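Local coordinates for protein 6-phospho-beta-d glycosidase (Streptococcus pyogenes, PDB 5FOO) that probably hydrolyses 6-phosphorylated beta-glucosides as a family 1 glycoside hydrolase, and holds the inhibitor 6-phosphocyclophellitol in its pocket, at residues A97-N100 with R101-D104; L141-A144 with F145-C149. The protein carries 1 engineered substitution. All blocks are in the same frame, centred on the assembly; numbering follows the deposited sequence.

Overall arrangement
Both contacts lie on helices packed outside the eight-stranded parallel barrel of this TIM-barrel glycosidase. Interaction 1 belongs to helix 93-108, which runs between barrel strands 72-76 and 112-116; interaction 2 follows it along the chain, on helix 136-153 between strands 112-116 and 159-161. The two helices therefore flank the same strand in sequence. The centres of the contacts are about 17 Å apart and their nearest atoms about 7 Å, so they do not touch directly. Phe153, at the end of helix 136-153, reaches Tyr99, Asn100 and Ile103 and joins the two helices. Both thus belong to the barrel's outer helical layer, each tying successive turns of a helix whose side chains join it to its neighbours.

Interaction 1 (A97-N100 with R101-D104); sequences AYYN and RVID
Tyr98, Arg101 and Val102 meet across one turn of helix 93-108, an outer helix of the (beta/alpha)8 barrel. The apolar part rests on Val102, whose CG2 sits over one face of the Tyr98 ring, 3.9 Å from the ring centroid and 29° off its normal, a CH-pi contact. The same methyl reaches Tyr99 more loosely, with Val102 CG2 4.2 Å from Tyr99 CD1. Tyr98 CG lies anti to its backbone N (chi1 178°), which swings the ring along the helix toward the following turn.

Arg101 comes to the ring from another direction: its NH1 stands at the edge, near the ring plane, 3.4 Å from Tyr98 CD1, with guanidinium and ring 77° apart. A bend at chi3 folds the chain back to this position. The group is anchored outside the turn by a salt bridge to Glu59 and a hydrogen bond to Tyr55 O, both holding it against helix 54-67.

Other polar ends find partners beyond the turn. Tyr99 OH is hydrogen-bonded to Glu20 and Gln78 N, while Arg156 donates to Asn100 OD1 and forms a salt bridge with Asp104 OD1.

Four i to i+4 backbone hydrogen bonds run beneath these side chains, from Arg101 N to Ala97 O through to Asp104 N to Asn100 O; between them, Ile103 N donates to Tyr99 O at 2.9 Å.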
ATOM      1  N   ALA A  97       7.928 -16.394  16.165  1.00 27.39           N
ATOM      2  CA  ALA A  97       8.787 -15.667  17.139  1.00 28.62           C
ATOM      3  C   ALA A  97       9.174 -14.298  16.585  1.00 28.13           C
ATOM      4  O   ALA A  97       9.199 -13.361  17.350  1.00 28.87           O
ATOM      5  CB  ALA A  97      10.054 -16.458  17.483  1.00 28.46           C
ATOM      6  N   TYR A  98       9.421 -14.180  15.254  1.00 27.95           N
ATOM      7  CA  TYR A  98       9.767 -12.868  14.652  1.00 26.80           C
ATOM      8  C   TYR A  98       8.612 -11.845  14.750  1.00 25.85           C
ATOM      9  O   TYR A  98       8.814 -10.727  15.197  1.00 25.71           O
ATOM     10  CB  TYR A  98      10.319 -12.933  13.198  1.00 25.30           C
ATOM     11  CG  TYR A  98      10.592 -11.546  12.696  1.00 25.25           C
ATOM     12  CD1 TYR A  98      11.648 -10.794  13.208  1.00 26.48           C
ATOM     13  CD2 TYR A  98       9.744 -10.921  11.794  1.00 26.17           C
ATOM     14  CE1 TYR A  98      11.861  -9.490  12.813  1.00 26.71           C
ATOM     15  CE2 TYR A  98       9.954  -9.623  11.387  1.00 25.12           C
ATOM     16  CZ  TYR A  98      11.019  -8.907  11.892  1.00 26.18           C
ATOM     17  OH  TYR A  98      11.212  -7.590  11.517  1.00 23.96           O
ATOM     18  N   TYR A  99       7.401 -12.220  14.371  1.00 26.11           N
ATOM     19  CA  TYR A  99       6.272 -11.269  14.382  1.00 25.77           C
ATOM     20  C   TYR A  99       5.822 -10.977  15.847  1.00 24.93           C
ATOM     21  O   TYR A  99       5.408  -9.845  16.197  1.00 25.25           O
ATOM     22  CB  TYR A  99       5.148 -11.706  13.401  1.00 23.46           C
ATOM     23  CG  TYR A  99       5.620 -11.533  11.971  1.00 25.47           C
ATOM     24  CD1 TYR A  99       5.895 -10.261  11.481  1.00 24.45           C
ATOM     25  CD2 TYR A  99       5.850 -12.647  11.112  1.00 26.43           C
ATOM     26  CE1 TYR A  99       6.372 -10.079  10.210  1.00 26.32           C
ATOM     27  CE2 TYR A  99       6.336 -12.473   9.834  1.00 27.36           C
ATOM     28  CZ  TYR A  99       6.610 -11.196   9.396  1.00 27.23           C
ATOM     29  OH  TYR A  99       7.144 -10.982   8.142  1.00 27.75           O
ATOM     30  N   ASN A 100       6.055 -11.946  16.735  1.00 27.40           N
ATOM     31  CA  ASN A 100       5.841 -11.666  18.161  1.00 27.10           C
ATOM     32  C   ASN A 100       6.839 -10.595  18.665  1.00 30.37           C
ATOM     33  O   ASN A 100       6.417  -9.711  19.398  1.00 32.40           O
ATOM     34  CB  ASN A 100       5.810 -12.933  18.998  1.00 26.01           C
ATOM     35  CG  ASN A 100       4.441 -13.607  18.976  1.00 27.83           C
ATOM     36  OD1 ASN A 100       3.408 -12.922  18.958  1.00 25.47           O
ATOM     37  ND2 ASN A 100       4.425 -14.965  18.933  1.00 27.89           N
ATOM     38  N   ARG A 101       8.096 -10.631  18.197  1.00 31.06           N
ATOM     39  CA  ARG A 101       9.102  -9.586  18.540  1.00 30.28           C
ATOM     40  C   ARG A 101       8.616  -8.225  18.030  1.00 29.51           C
ATOM     41  O   ARG A 101       8.565  -7.282  18.794  1.00 30.30           O
ATOM     42  CB  ARG A 101      10.505  -9.887  17.961  1.00 30.82           C
ATOM     43  CG  ARG A 101      11.396 -10.862  18.714  1.00 34.38           C
ATOM     44  CD  ARG A 101      12.706 -11.215  17.957  1.00 31.61           C
ATOM     45  NE  ARG A 101      13.436 -10.015  17.497  1.00 36.04           N
ATOM     46  CZ  ARG A 101      14.115  -9.909  16.336  1.00 34.13           C
ATOM     47  NH1 ARG A 101      14.224 -10.922  15.497  1.00 35.12           N
ATOM     48  NH2 ARG A 101      14.710  -8.782  16.029  1.00 35.26           N
ATOM     49  N   VAL A 102       8.194  -8.145  16.764  1.00 28.40           N
ATOM     50  CA  VAL A 102       7.727  -6.902  16.189  1.00 26.67           C
ATOM     51  C   VAL A 102       6.560  -6.303  16.993  1.00 25.75           C
ATOM     52  O   VAL A 102       6.520  -5.117  17.343  1.00 25.10           O
ATOM     53  CB  VAL A 102       7.217  -7.091  14.706  1.00 25.00           C
ATOM     54  CG1 VAL A 102       6.712  -5.778  14.183  1.00 23.57           C
ATOM     55  CG2 VAL A 102       8.286  -7.633  13.783  1.00 27.29           C
ATOM     56  N   ILE A 103       5.545  -7.105  17.195  1.00 25.71           N
ATOM     57  CA  ILE A 103       4.357  -6.605  17.892  1.00 24.55           C
ATOM     58  C   ILE A 103       4.649  -6.224  19.373  1.00 27.59           C
ATOM     59  O   ILE A 103       4.205  -5.151  19.869  1.00 28.59           O
ATOM     60  CB  ILE A 103       3.232  -7.664  17.802  1.00 25.44           C
ATOM     61  CG1 ILE A 103       2.747  -7.786  16.307  1.00 25.44           C
ATOM     62  CG2 ILE A 103       2.081  -7.359  18.800  1.00 23.79           C
ATOM     63  CD1 ILE A 103       2.237  -9.142  15.948  1.00 26.26           C
ATOM     64  N   ASP A 104       5.379  -7.092  20.083  1.00 27.96           N
ATOM     65  CA  ASP A 104       5.684  -6.792  21.504  1.00 29.01           C
ATOM     66  C   ASP A 104       6.541  -5.529  21.631  1.00 30.52           C
ATOM     67  O   ASP A 104       6.317  -4.745  22.533  1.00 30.14           O
ATOM     68  CB  ASP A 104       6.374  -7.951  22.203  1.00 29.15           C
ATOM     69  CG  ASP A 104       5.449  -9.166  22.403  1.00 30.53           C
ATOM     70  OD1 ASP A 104       4.209  -9.047  22.396  1.00 30.93           O
ATOM     71  OD2 ASP A 104       6.009 -10.279  22.499  1.00 36.69           O
TER

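Interaction 2 (L141-A144 with F145-C149)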
ATOM      1  N   LEU A 141      -5.944 -20.446   0.505  1.00 28.43           N
ATOM      2  CA  LEU A 141      -4.734 -20.601   1.287  1.00 27.20           C
ATOM      3  C   LEU A 141      -4.317 -19.234   1.975  1.00 29.38           C
ATOM      4  O   LEU A 141      -3.802 -19.209   3.105  1.00 25.37           O
ATOM      5  CB  LEU A 141      -3.612 -21.142   0.416  1.00 28.19           C
ATOM      6  CG  LEU A 141      -3.831 -22.479  -0.278  1.00 29.23           C
ATOM      7  CD1 LEU A 141      -2.602 -22.909  -1.044  1.00 30.23           C
ATOM      8  CD2 LEU A 141      -4.233 -23.559   0.720  1.00 27.71           C
ATOM      9  N   PHE A 142      -4.572 -18.123   1.289  1.00 25.05           N
ATOM     10  CA  PHE A 142      -4.362 -16.796   1.875  1.00 27.53           C
ATOM     11  C   PHE A 142      -5.245 -16.604   3.129  1.00 26.66           C
ATOM     12  O   PHE A 142      -4.796 -16.106   4.162  1.00 23.83           O
ATOM     13  CB  PHE A 142      -4.593 -15.713   0.805  1.00 24.33           C
ATOM     14  CG  PHE A 142      -4.480 -14.303   1.284  1.00 25.89           C
ATOM     15  CD1 PHE A 142      -3.295 -13.815   1.755  1.00 22.47           C
ATOM     16  CD2 PHE A 142      -5.551 -13.445   1.155  1.00 25.64           C
ATOM     17  CE1 PHE A 142      -3.182 -12.530   2.148  1.00 24.25           C
ATOM     18  CE2 PHE A 142      -5.442 -12.152   1.579  1.00 26.14           C
ATOM     19  CZ  PHE A 142      -4.267 -11.703   2.081  1.00 25.38           C
ATOM     20  N   VAL A 143      -6.474 -17.054   3.037  1.00 26.54           N
ATOM     21  CA  VAL A 143      -7.401 -17.015   4.182  1.00 25.92           C
ATOM     22  C   VAL A 143      -6.897 -17.826   5.335  1.00 25.34           C
ATOM     23  O   VAL A 143      -6.966 -17.394   6.465  1.00 31.01           O
ATOM     24  CB  VAL A 143      -8.826 -17.520   3.796  1.00 25.50           C
ATOM     25  CG1 VAL A 143      -9.746 -17.668   5.014  1.00 23.19           C
ATOM     26  CG2 VAL A 143      -9.437 -16.581   2.757  1.00 26.30           C
ATOM     27  N   ALA A 144      -6.394 -19.010   5.070  1.00 26.38           N
ATOM     28  CA  ALA A 144      -5.851 -19.814   6.130  1.00 25.22           C
ATOM     29  C   ALA A 144      -4.648 -19.153   6.790  1.00 29.39           C
ATOM     30  O   ALA A 144      -4.499 -19.185   8.040  1.00 27.25           O
ATOM     31  CB  ALA A 144      -5.548 -21.190   5.617  1.00 26.67           C
ATOM     32  N   PHE A 145      -3.780 -18.521   5.966  1.00 26.69           N
ATOM     33  CA  PHE A 145      -2.699 -17.686   6.500  1.00 25.49           C
ATOM     34  C   PHE A 145      -3.230 -16.558   7.412  1.00 24.86           C
ATOM     35  O   PHE A 145      -2.678 -16.320   8.479  1.00 23.48           O
ATOM     36  CB  PHE A 145      -1.858 -17.117   5.325  1.00 24.92           C
ATOM     37  CG  PHE A 145      -1.106 -15.883   5.621  1.00 24.17           C
ATOM     38  CD1 PHE A 145      -0.091 -15.881   6.560  1.00 25.61           C
ATOM     39  CD2 PHE A 145      -1.314 -14.724   4.854  1.00 26.88           C
ATOM     40  CE1 PHE A 145       0.643 -14.742   6.789  1.00 25.70           C
ATOM     41  CE2 PHE A 145      -0.608 -13.592   5.113  1.00 25.76           C
ATOM     42  CZ  PHE A 145       0.377 -13.599   6.068  1.00 26.04           C
ATOM     43  N   SER A 146      -4.259 -15.863   6.964  1.00 25.67           N
ATOM     44  CA  SER A 146      -4.833 -14.733   7.725  1.00 30.00           C
ATOM     45  C   SER A 146      -5.351 -15.220   9.087  1.00 29.69           C
ATOM     46  O   SER A 146      -5.128 -14.534  10.109  1.00 27.64           O
ATOM     47  CB  SER A 146      -5.912 -13.960   6.938  1.00 29.08           C
ATOM     48  OG  SER A 146      -7.162 -14.678   6.913  1.00 31.76           O
ATOM     49  N   LYS A 147      -5.996 -16.396   9.101  1.00 27.51           N
ATOM     50  CA  LYS A 147      -6.463 -17.003  10.353  1.00 31.46           C
ATOM     51  C   LYS A 147      -5.314 -17.292  11.333  1.00 29.55           C
ATOM     52  O   LYS A 147      -5.438 -17.018  12.533  1.00 27.42           O
ATOM     53  CB  LYS A 147      -7.167 -18.326  10.123  1.00 34.82           C
ATOM     54  CG  LYS A 147      -8.604 -18.314   9.732  1.00 44.99           C
ATOM     55  CD  LYS A 147      -9.134 -19.750   9.976  1.00 50.40           C
ATOM     56  CE  LYS A 147     -10.609 -19.881   9.739  1.00 58.58           C
ATOM     57  NZ  LYS A 147     -10.911 -20.122   8.298  1.00 62.15           N
ATOM     58  N   VAL A 148      -4.193 -17.835  10.845  1.00 27.08           N
ATOM     59  CA  VAL A 148      -3.017 -17.969  11.730  1.00 27.23           C
ATOM     60  C   VAL A 148      -2.698 -16.613  12.351  1.00 27.19           C
ATOM     61  O   VAL A 148      -2.578 -16.530  13.568  1.00 26.08           O
ATOM     62  CB  VAL A 148      -1.766 -18.579  11.019  1.00 26.00           C
ATOM     63  CG1 VAL A 148      -0.571 -18.589  11.903  1.00 25.08           C
ATOM     64  CG2 VAL A 148      -2.046 -20.011  10.535  1.00 26.70           C
ATOM     65  N   CYS A 149      -2.578 -15.554  11.519  1.00 26.13           N
ATOM     66  CA  CYS A 149      -2.234 -14.213  12.007  1.00 25.49           C
ATOM     67  C   CYS A 149      -3.217 -13.727  13.106  1.00 24.91           C
ATOM     68  O   CYS A 149      -2.825 -13.315  14.178  1.00 22.73           O
ATOM     69  CB  CYS A 149      -2.221 -13.225  10.875  1.00 27.08           C
ATOM     70  SG  CYS A 149      -0.855 -13.510   9.693  1.00 26.63           S
TER
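Phe142 and Phe145 touch through the near sides of their rings, Phe142 CD1 lying 3.8 Å from Phe145 CD2. Seen from Phe145, that carbon comes in at the ring edge, close to the plane. Three residues apart, the two rings leave the helix on the same side; in both, CG is anti to the backbone N (Phe145 chi1 157°), which brings the rings together at an oblique crossing. At its base Phe145 CB packs 3.3 Å from Phe142 O.

At the next residue, Ser146 OG donates back to Val143 O at 2.8 Å. The hydroxyl sits between the backbone N and the carbonyl carbon (chi1 77°), a setting that folds it back onto its own helix. Val143 O is thus gripped twice, since Lys147 N also donates to it at 3.0 Å. The serine bond arrives well bent from the carbonyl direction, with a C=O...OG angle of 120°.

This is helix 136-153 of the TIM barrel, whose turns are held by i to i+4 bonds such as Phe145 N to Leu141 O, 2.9 Å. Further out, the aromatic pair belongs to a larger cluster: Trp79 stacks on Phe145 and also meets Phe142, and Trp133 packs edge-to-face with Phe142. His163 adds a ring nearly parallel to that of Phe142. Helix 186-208 closes in through Val203, which touches both Phe142 and Ser146.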